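PDB 3H7T: group 3 allergen SMIPP-S YvT004A06 from Sarcoptes scabiei type hominis, which has the trypsin-like serine protease fold but is an inactivated paralogue, so the endopeptidase activity usual for its family is probably absent. Local coordinates for residues A[12-17]-A[119-124]; A[39-44]-A[184-189]; A[198-203]-A[212-217]. All blocks are in the same frame, centred on the assembly; numbering follows the deposited sequence.

The three contacts illustrate how a two-barrel protease fold is joined, with interactions 2 and 3 flanking the region where the family has its active site. Interaction 2 brings 39-44 of the first barrel to the loop 184-189. Interaction 3 is the hairpin beside it, their centres about 9 Å apart; probable hydrogen bonds tie the two, from Gly187 N to Ala200 O (2.7 Å) and from Ala200 N to Asp188 O (2.8 Å). Interaction 1 lies about 13 Å, centre to centre, from each of the others, reaching interaction 2 through Trp14 on Pro189 and interaction 3 through Val122 on Phe214. A zinc ion about 9 Å from the Leu215 side chain is not part of interaction 3.

Interaction 1. Residues A[12-17]-A[119-124]; sequences EPWAVG and SVLVSG
Glu12 lays the methylene part of its side chain over the hydroxymethyl group of Ser123, its CG coming within 3.4 Å of Ser123 OG. The chain then bends at chi2 (92°), which sends the carboxylate past Ser123 CB, 3.6 Å from Glu12 OE1, and leaves Glu12 OE2 against the methyl CD2 of Leu121 at 3.9 Å. A type I turn from Glu12 to Ala15 folds the indole of Trp14 back over Glu12 CA, which lies beneath the rim of one ring face. The same indole meets Leu121 at its edge, Trp14 CZ2 to Leu121 CD2 at 4.3 Å. Between the segments sits one water in the plane of the indole: it accepts from Trp14 NE1 (3.0 Å), donates to Leu121 O (3.2 Å) and is also bonded to Ser123 OG (2.8 Å). The contact thus spans the two halves of the trypsin-like fold, joining the turn that leads into strand 15-20, and its first residue, to strand 119-124. Glu12 OE1 is hydrogen-bonded to Ser7 OG, while OE2 lies close to a carboxylate oxygen of Glu141. Burial beside apolar carbon and a second acid would probably raise the proton affinity of this pair, while the water links the segments.

Interaction 2. Residues A[39-44]-A[184-189]; sequences AAQCVD and GDAGDP
Apolar contact dominates here, and the methyl group of Ala186 is its centre. The carboxamide of Gln41 rests against it, with CD and OE1 each 3.7 Å from Ala186 CB. What brings the amide there is a first torsion of 73°, with CG between the backbone N and the carbonyl carbon, followed by an extended chain. Cys42 SG approaches the same methyl at 3.9 Å, and Ala39 CB at 4.2 Å. Backbone contact adds to this: Ala39 N lies 3.6 Å from Gly187 CA, a close approach made where Gly187 has no side chain.

Covalent and polar bonds hold both partners in place. The disulfide of Cys42 with Cys26 ties the short helix to strand 26-30, and the amide of Gln41 is gripped at both ends, OE1 by Asn85 ND2 and NE2 by Tyr202 O, which sets its rotation. Within 184-189, a type II turn closed by Asp188 N to Asp185 O (3.1 Å) presents Ala186, while Asp185 OD2 binds the chain terminus, Ile1 N, as in activated trypsin-like enzymes.

By sequence motif, Ala39-Ala40-Gln41-Cys42 and Gly184-Asp185-Ala186-Gly187 are the stretches that carry the catalytic histidine and serine in this family. Gln41 and Ala186 stand at those two positions, consistent with the loss of catalysis in an inactivated protease of the trypsin fold.

Interaction 3. Residues A[198-203]-A[212-217]; sequences GVASYI and SVFLRV
Phe214 reaches over to Ala200 on the neighbouring strand, and its side chain can be traced outward atom by atom. Phe214 CB sits 4.2 Å from Val199 O and lies next to the bare backbone of Gly198. With CG anti to the carbonyl carbon (chi1 -67°), the ring swings along the neighbouring strand: Phe214 CD1 comes to 3.7 Å from Ala200 CA, and Phe214 CE1 reaches the methyl Ala200 CB at 3.9 Å. Beyond the pair, the ring lies nearly parallel to that of Phe170 and meets Phe144 edge-to-face, an aromatic cluster inside the second barrel.

The strands 195-200 and 212-216 form an antiparallel beta hairpin of the trypsin-like fold. Val199 and Leu215 form a hydrogen-bonded pair. Val199 N donates to a lone pair of Leu215 O in the carbonyl plane (3.1 Å), whereas Leu215 N approaches Val199 O from a direction tilted 35° off that plane. Ser201 N extends the ladder to Val213 O (2.8 Å) in a straighter bond, 160° at the hydrogen. In active relatives the stretch beginning at Ser201 borders the substrate cleft.

On the sheet face away from Phe214, Val199 CG2 touches Val217 CG2 at 3.8 Å, the two side chains crossing obliquely. Farther along, direct pairing gives way to a water that accepts from Val213 N and donates to Ser201 O, while Ile203 reaches back with CD1 to Val213 CG2 (3.9 Å), both side chains also packing on Tyr156 of helix 149-157.

Interaction 1. Residues A[12-17]-A[119-124]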
loop_
_atom_site.group_PDB
_atom_site.type_symbol
_atom_site.label_atom_id
_atom_site.label_comp_id
_atom_site.label_asym_id
_atom_site.label_seq_id
_atom_site.Cartn_x
_atom_site.Cartn_y
_atom_site.Cartn_z
ATOM N N GLU A 12 -4.752 7.277 -11.227
ATOM C CA GLU A 12 -4.178 7.196 -9.881
ATOM C C GLU A 12 -2.758 7.743 -9.873
ATOM O O GLU A 12 -1.817 6.997 -9.603
ATOM C CB GLU A 12 -4.193 5.756 -9.340
ATOM C CG GLU A 12 -5.565 5.162 -9.108
ATOM C CD GLU A 12 -6.096 4.390 -10.304
ATOM O OE1 GLU A 12 -5.296 3.772 -11.050
ATOM O OE2 GLU A 12 -7.328 4.379 -10.485
ATOM N N PRO A 13 -2.602 9.060 -10.156
ATOM C CA PRO A 13 -1.285 9.684 -10.345
ATOM C C PRO A 13 -0.400 9.689 -9.099
ATOM O O PRO A 13 0.779 10.055 -9.185
ATOM C CB PRO A 13 -1.632 11.114 -10.780
ATOM C CG PRO A 13 -3.022 11.344 -10.263
ATOM C CD PRO A 13 -3.698 10.023 -10.386
ATOM N N TRP A 14 -0.967 9.272 -7.965
ATOM C CA TRP A 14 -0.236 9.141 -6.705
ATOM C C TRP A 14 0.506 7.814 -6.589
ATOM O O TRP A 14 1.427 7.686 -5.777
ATOM C CB TRP A 14 -1.191 9.303 -5.511
ATOM C CG TRP A 14 -2.449 8.476 -5.622
ATOM C CD1 TRP A 14 -2.628 7.180 -5.204
ATOM C CD2 TRP A 14 -3.700 8.893 -6.180
ATOM N NE1 TRP A 14 -3.909 6.773 -5.475
ATOM C CE2 TRP A 14 -4.589 7.802 -6.075
ATOM C CE3 TRP A 14 -4.157 10.088 -6.762
ATOM C CZ2 TRP A 14 -5.917 7.865 -6.532
ATOM C CZ3 TRP A 14 -5.473 10.150 -7.212
ATOM C CH2 TRP A 14 -6.337 9.036 -7.094
ATOM N N ALA A 15 0.102 6.835 -7.397
ATOM C CA ALA A 15 0.660 5.486 -7.328
ATOM C C ALA A 15 2.080 5.416 -7.870
ATOM O O ALA A 15 2.390 5.982 -8.924
ATOM C CB ALA A 15 -0.244 4.491 -8.056
ATOM N N VAL A 16 2.941 4.735 -7.121
ATOM C CA VAL A 16 4.299 4.438 -7.558
ATOM C C VAL A 16 4.660 2.970 -7.363
ATOM O O VAL A 16 4.006 2.236 -6.604
ATOM C CB VAL A 16 5.366 5.336 -6.859
ATOM C CG1 VAL A 16 5.090 6.814 -7.119
ATOM C CG2 VAL A 16 5.450 5.050 -5.370
ATOM N N GLY A 17 5.710 2.548 -8.069
ATOM C CA GLY A 17 6.285 1.233 -7.893
ATOM C C GLY A 17 7.486 1.302 -6.976
ATOM O O GLY A 17 8.264 2.262 -7.018
ATOM N N SER A 119 -16.618 2.116 -0.102
ATOM C CA SER A 119 -15.595 1.596 -1.007
ATOM C C SER A 119 -14.316 2.427 -0.988
ATOM O O SER A 119 -14.359 3.660 -0.875
ATOM C CB SER A 119 -16.120 1.547 -2.441
ATOM O OG SER A 119 -17.073 0.518 -2.606
ATOM N N VAL A 120 -13.185 1.733 -1.104
ATOM C CA VAL A 120 -11.886 2.369 -1.270
ATOM C C VAL A 120 -11.337 2.008 -2.640
ATOM O O VAL A 120 -11.466 0.859 -3.108
ATOM C CB VAL A 120 -10.851 1.984 -0.153
ATOM C CG1 VAL A 120 -11.330 2.461 1.231
ATOM C CG2 VAL A 120 -10.568 0.478 -0.140
ATOM N N LEU A 121 -10.749 3.000 -3.290
ATOM C CA LEU A 121 -10.123 2.801 -4.591
ATOM C C LEU A 121 -8.675 2.348 -4.391
ATOM O O LEU A 121 -7.870 3.065 -3.799
ATOM C CB LEU A 121 -10.173 4.107 -5.403
ATOM C CG LEU A 121 -9.414 4.090 -6.734
ATOM C CD1 LEU A 121 -10.064 3.097 -7.708
ATOM C CD2 LEU A 121 -9.347 5.486 -7.345
ATOM N N VAL A 122 -8.356 1.167 -4.904
ATOM C CA VAL A 122 -7.043 0.547 -4.732
ATOM C C VAL A 122 -6.431 0.327 -6.111
ATOM O O VAL A 122 -7.134 -0.007 -7.058
ATOM C CB VAL A 122 -7.165 -0.814 -3.995
ATOM C CG1 VAL A 122 -5.797 -1.529 -3.860
ATOM C CG2 VAL A 122 -7.838 -0.642 -2.634
ATOM N N SER A 123 -5.120 0.509 -6.219
ATOM C CA SER A 123 -4.448 0.433 -7.510
ATOM C C SER A 123 -3.023 -0.064 -7.331
ATOM O O SER A 123 -2.322 0.346 -6.399
ATOM C CB SER A 123 -4.475 1.804 -8.205
ATOM O OG SER A 123 -3.888 2.791 -7.385
ATOM N N GLY A 124 -2.607 -0.979 -8.203
ATOM C CA GLY A 124 -1.262 -1.525 -8.136
ATOM C C GLY A 124 -0.954 -2.495 -9.259
ATOM O O GLY A 124 -1.747 -2.652 -10.192
HETATM O O HOH W 1 -5.232 4.127 -5.326
#

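Interaction 2. Residues A[39-44]-A[184-189]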
loop_
_atom_site.group_PDB
_atom_site.type_symbol
_atom_site.label_atom_id
_atom_site.label_comp_id
_atom_site.label_asym_id
_atom_site.label_seq_id
_atom_site.Cartn_x
_atom_site.Cartn_y
_atom_site.Cartn_z
ATOM N N ALA A 39 4.369 -0.405 2.296
ATOM C CA ALA A 39 4.274 -1.326 3.430
ATOM C C ALA A 39 5.657 -1.605 3.996
ATOM O O ALA A 39 6.628 -1.672 3.250
ATOM C CB ALA A 39 3.614 -2.634 3.010
ATOM N N ALA A 40 5.741 -1.787 5.313
ATOM C CA ALA A 40 7.010 -2.142 5.956
ATOM C C ALA A 40 7.580 -3.474 5.465
ATOM O O ALA A 40 8.784 -3.580 5.250
ATOM C CB ALA A 40 6.861 -2.152 7.454
ATOM N N GLN A 41 6.708 -4.475 5.288
ATOM C CA GLN A 41 7.094 -5.806 4.791
ATOM C C GLN A 41 7.901 -5.769 3.490
ATOM O O GLN A 41 8.541 -6.753 3.127
ATOM C CB GLN A 41 5.857 -6.699 4.597
ATOM C CG GLN A 41 4.993 -6.321 3.377
ATOM C CD GLN A 41 3.711 -7.127 3.295
ATOM O OE1 GLN A 41 2.644 -6.637 3.665
ATOM N NE2 GLN A 41 3.809 -8.382 2.828
ATOM N N CYS A 42 7.840 -4.643 2.791
ATOM C CA CYS A 42 8.504 -4.472 1.506
ATOM C C CYS A 42 9.982 -4.150 1.647
ATOM O O CYS A 42 10.787 -4.574 0.822
ATOM C CB CYS A 42 7.836 -3.340 0.721
ATOM S SG CYS A 42 6.081 -3.615 0.389
ATOM N N VAL A 43 10.330 -3.391 2.681
ATOM C CA VAL A 43 11.644 -2.748 2.737
ATOM C C VAL A 43 12.363 -2.870 4.085
ATOM O O VAL A 43 13.472 -2.353 4.248
ATOM C CB VAL A 43 11.551 -1.251 2.324
ATOM C CG1 VAL A 43 11.096 -1.110 0.854
ATOM C CG2 VAL A 43 10.619 -0.479 3.268
ATOM N N ASP A 44 11.730 -3.553 5.038
ATOM C CA ASP A 44 12.298 -3.776 6.369
ATOM C C ASP A 44 13.677 -4.434 6.292
ATOM O O ASP A 44 13.814 -5.541 5.776
ATOM C CB ASP A 44 11.355 -4.645 7.207
ATOM C CG ASP A 44 11.824 -4.812 8.642
ATOM O OD1 ASP A 44 12.484 -3.896 9.175
ATOM O OD2 ASP A 44 11.516 -5.861 9.245
ATOM N N GLY A 184 2.627 -8.907 -4.750
ATOM C CA GLY A 184 3.101 -7.670 -5.366
ATOM C C GLY A 184 2.277 -6.417 -5.066
ATOM O O GLY A 184 2.690 -5.300 -5.399
ATOM N N ASP A 185 1.115 -6.596 -4.449
ATOM C CA ASP A 185 0.219 -5.475 -4.131
ATOM C C ASP A 185 0.398 -4.897 -2.730
ATOM O O ASP A 185 -0.328 -3.970 -2.356
ATOM C CB ASP A 185 -1.255 -5.874 -4.301
ATOM C CG ASP A 185 -1.712 -5.876 -5.750
ATOM O OD1 ASP A 185 -1.319 -4.977 -6.530
ATOM O OD2 ASP A 185 -2.503 -6.782 -6.102
ATOM N N ALA A 186 1.334 -5.425 -1.944
ATOM C CA ALA A 186 1.653 -4.785 -0.663
ATOM C C ALA A 186 2.083 -3.351 -0.942
ATOM O O ALA A 186 2.831 -3.091 -1.891
ATOM C CB ALA A 186 2.755 -5.546 0.091
ATOM N N GLY A 187 1.567 -2.418 -0.144
ATOM C CA GLY A 187 1.926 -1.019 -0.282
ATOM C C GLY A 187 0.998 -0.232 -1.175
ATOM O O GLY A 187 1.084 0.999 -1.218
ATOM N N ASP A 188 0.104 -0.923 -1.884
ATOM C CA ASP A 188 -0.842 -0.254 -2.786
ATOM C C ASP A 188 -1.654 0.792 -2.024
ATOM O O ASP A 188 -2.065 0.545 -0.888
ATOM C CB ASP A 188 -1.816 -1.254 -3.397
ATOM C CG ASP A 188 -1.234 -2.030 -4.571
ATOM O OD1 ASP A 188 -0.018 -1.931 -4.856
ATOM O OD2 ASP A 188 -2.024 -2.755 -5.211
ATOM N N PRO A 189 -1.875 1.969 -2.642
ATOM C CA PRO A 189 -2.706 2.983 -2.006
ATOM C C PRO A 189 -4.180 2.584 -1.993
ATOM O O PRO A 189 -4.671 1.938 -2.931
ATOM C CB PRO A 189 -2.499 4.219 -2.888
ATOM C CG PRO A 189 -2.053 3.657 -4.242
ATOM C CD PRO A 189 -1.257 2.442 -3.898
#

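Interaction 3. Residues A[198-203]-A[212-217]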
loop_
_atom_site.group_PDB
_atom_site.type_symbol
_atom_site.label_atom_id
_atom_site.label_comp_id
_atom_site.label_asym_id
_atom_site.label_seq_id
_atom_site.Cartn_x
_atom_site.Cartn_y
_atom_site.Cartn_z
ATOM N N GLY A 198 -5.753 4.015 3.317
ATOM C CA GLY A 198 -5.136 2.731 3.556
ATOM C C GLY A 198 -3.880 2.474 2.750
ATOM O O GLY A 198 -3.635 3.104 1.711
ATOM N N VAL A 199 -3.068 1.560 3.261
ATOM C CA VAL A 199 -1.905 1.049 2.540
ATOM C C VAL A 199 -1.971 -0.467 2.584
ATOM O O VAL A 199 -1.928 -1.060 3.666
ATOM C CB VAL A 199 -0.563 1.549 3.153
ATOM C CG1 VAL A 199 0.628 0.925 2.422
ATOM C CG2 VAL A 199 -0.468 3.087 3.103
ATOM N N ALA A 200 -2.049 -1.103 1.410
ATOM C CA ALA A 200 -2.249 -2.553 1.353
ATOM C C ALA A 200 -1.174 -3.367 2.063
ATOM O O ALA A 200 0.021 -3.069 1.977
ATOM C CB ALA A 200 -2.402 -3.031 -0.105
ATOM N N SER A 201 -1.629 -4.388 2.783
ATOM C CA SER A 201 -0.779 -5.444 3.284
ATOM C C SER A 201 -0.967 -6.667 2.414
ATOM O O SER A 201 -2.013 -6.843 1.772
ATOM C CB SER A 201 -1.183 -5.850 4.700
ATOM O OG SER A 201 -0.534 -5.031 5.645
ATOM N N TYR A 202 0.036 -7.530 2.435
ATOM C CA TYR A 202 -0.088 -8.851 1.834
ATOM C C TYR A 202 0.313 -9.915 2.842
ATOM O O TYR A 202 1.448 -9.952 3.285
ATOM C CB TYR A 202 0.770 -8.958 0.573
ATOM C CG TYR A 202 0.662 -10.306 -0.086
ATOM C CD1 TYR A 202 -0.434 -10.621 -0.896
ATOM C CD2 TYR A 202 1.643 -11.276 0.111
ATOM C CE1 TYR A 202 -0.547 -11.882 -1.494
ATOM C CE2 TYR A 202 1.549 -12.528 -0.494
ATOM C CZ TYR A 202 0.457 -12.822 -1.290
ATOM O OH TYR A 202 0.375 -14.062 -1.878
ATOM N N ILE A 203 -0.626 -10.770 3.213
ATOM C CA ILE A 203 -0.344 -11.822 4.184
ATOM C C ILE A 203 -0.152 -13.140 3.434
ATOM O O ILE A 203 -1.116 -13.782 3.014
ATOM C CB ILE A 203 -1.453 -11.938 5.253
ATOM C CG1 ILE A 203 -1.757 -10.556 5.861
ATOM C CG2 ILE A 203 -1.052 -12.944 6.333
ATOM C CD1 ILE A 203 -3.008 -10.507 6.757
ATOM N N SER A 212 -9.143 -8.608 2.257
ATOM C CA SER A 212 -7.757 -8.159 2.286
ATOM C C SER A 212 -7.523 -7.145 3.417
ATOM O O SER A 212 -8.459 -6.520 3.906
ATOM C CB SER A 212 -7.356 -7.559 0.931
ATOM O OG SER A 212 -7.436 -8.550 -0.077
ATOM N N VAL A 213 -6.263 -6.970 3.802
ATOM C CA VAL A 213 -5.920 -6.133 4.953
ATOM C C VAL A 213 -5.137 -4.891 4.532
ATOM O O VAL A 213 -4.189 -4.965 3.733
ATOM C CB VAL A 213 -5.153 -6.978 6.017
ATOM C CG1 VAL A 213 -4.601 -6.111 7.159
ATOM C CG2 VAL A 213 -6.071 -8.073 6.560
ATOM N N PHE A 214 -5.532 -3.752 5.098
ATOM C CA PHE A 214 -4.984 -2.466 4.735
ATOM C C PHE A 214 -4.598 -1.718 5.995
ATOM O O PHE A 214 -5.415 -1.582 6.909
ATOM C CB PHE A 214 -6.036 -1.627 3.994
ATOM C CG PHE A 214 -6.421 -2.166 2.644
ATOM C CD1 PHE A 214 -5.825 -1.663 1.492
ATOM C CD2 PHE A 214 -7.404 -3.162 2.521
ATOM C CE1 PHE A 214 -6.174 -2.155 0.230
ATOM C CE2 PHE A 214 -7.757 -3.656 1.264
ATOM C CZ PHE A 214 -7.133 -3.152 0.118
ATOM N N LEU A 215 -3.377 -1.194 6.034
ATOM C CA LEU A 215 -2.998 -0.303 7.115
ATOM C C LEU A 215 -3.974 0.874 7.157
ATOM O O LEU A 215 -4.263 1.500 6.134
ATOM C CB LEU A 215 -1.570 0.210 6.950
ATOM C CG LEU A 215 -1.090 1.059 8.126
ATOM C CD1 LEU A 215 -0.045 0.285 8.917
ATOM C CD2 LEU A 215 -0.547 2.398 7.635
ATOM N N ARG A 216 -4.498 1.151 8.342
ATOM C CA ARG A 216 -5.371 2.310 8.535
ATOM C C ARG A 216 -4.470 3.522 8.721
ATOM O O ARG A 216 -3.907 3.729 9.805
ATOM C CB ARG A 216 -6.266 2.113 9.765
ATOM C CG ARG A 216 -7.541 2.967 9.742
ATOM C CD ARG A 216 -7.805 3.735 11.023
ATOM N NE ARG A 216 -8.048 2.896 12.181
ATOM C CZ ARG A 216 -8.722 3.270 13.270
ATOM N NH1 ARG A 216 -8.854 2.411 14.261
ATOM N NH2 ARG A 216 -9.269 4.477 13.378
ATOM N N VAL A 217 -4.336 4.317 7.663
ATOM C CA VAL A 217 -3.446 5.478 7.669
ATOM C C VAL A 217 -3.793 6.487 8.769
ATOM O O VAL A 217 -2.898 6.981 9.445
ATOM C CB VAL A 217 -3.370 6.168 6.281
ATOM C CG1 VAL A 217 -2.440 7.383 6.334
ATOM C CG2 VAL A 217 -2.854 5.181 5.225
HETATM O O HOH W 2 -4.351 -8.223 2.267
#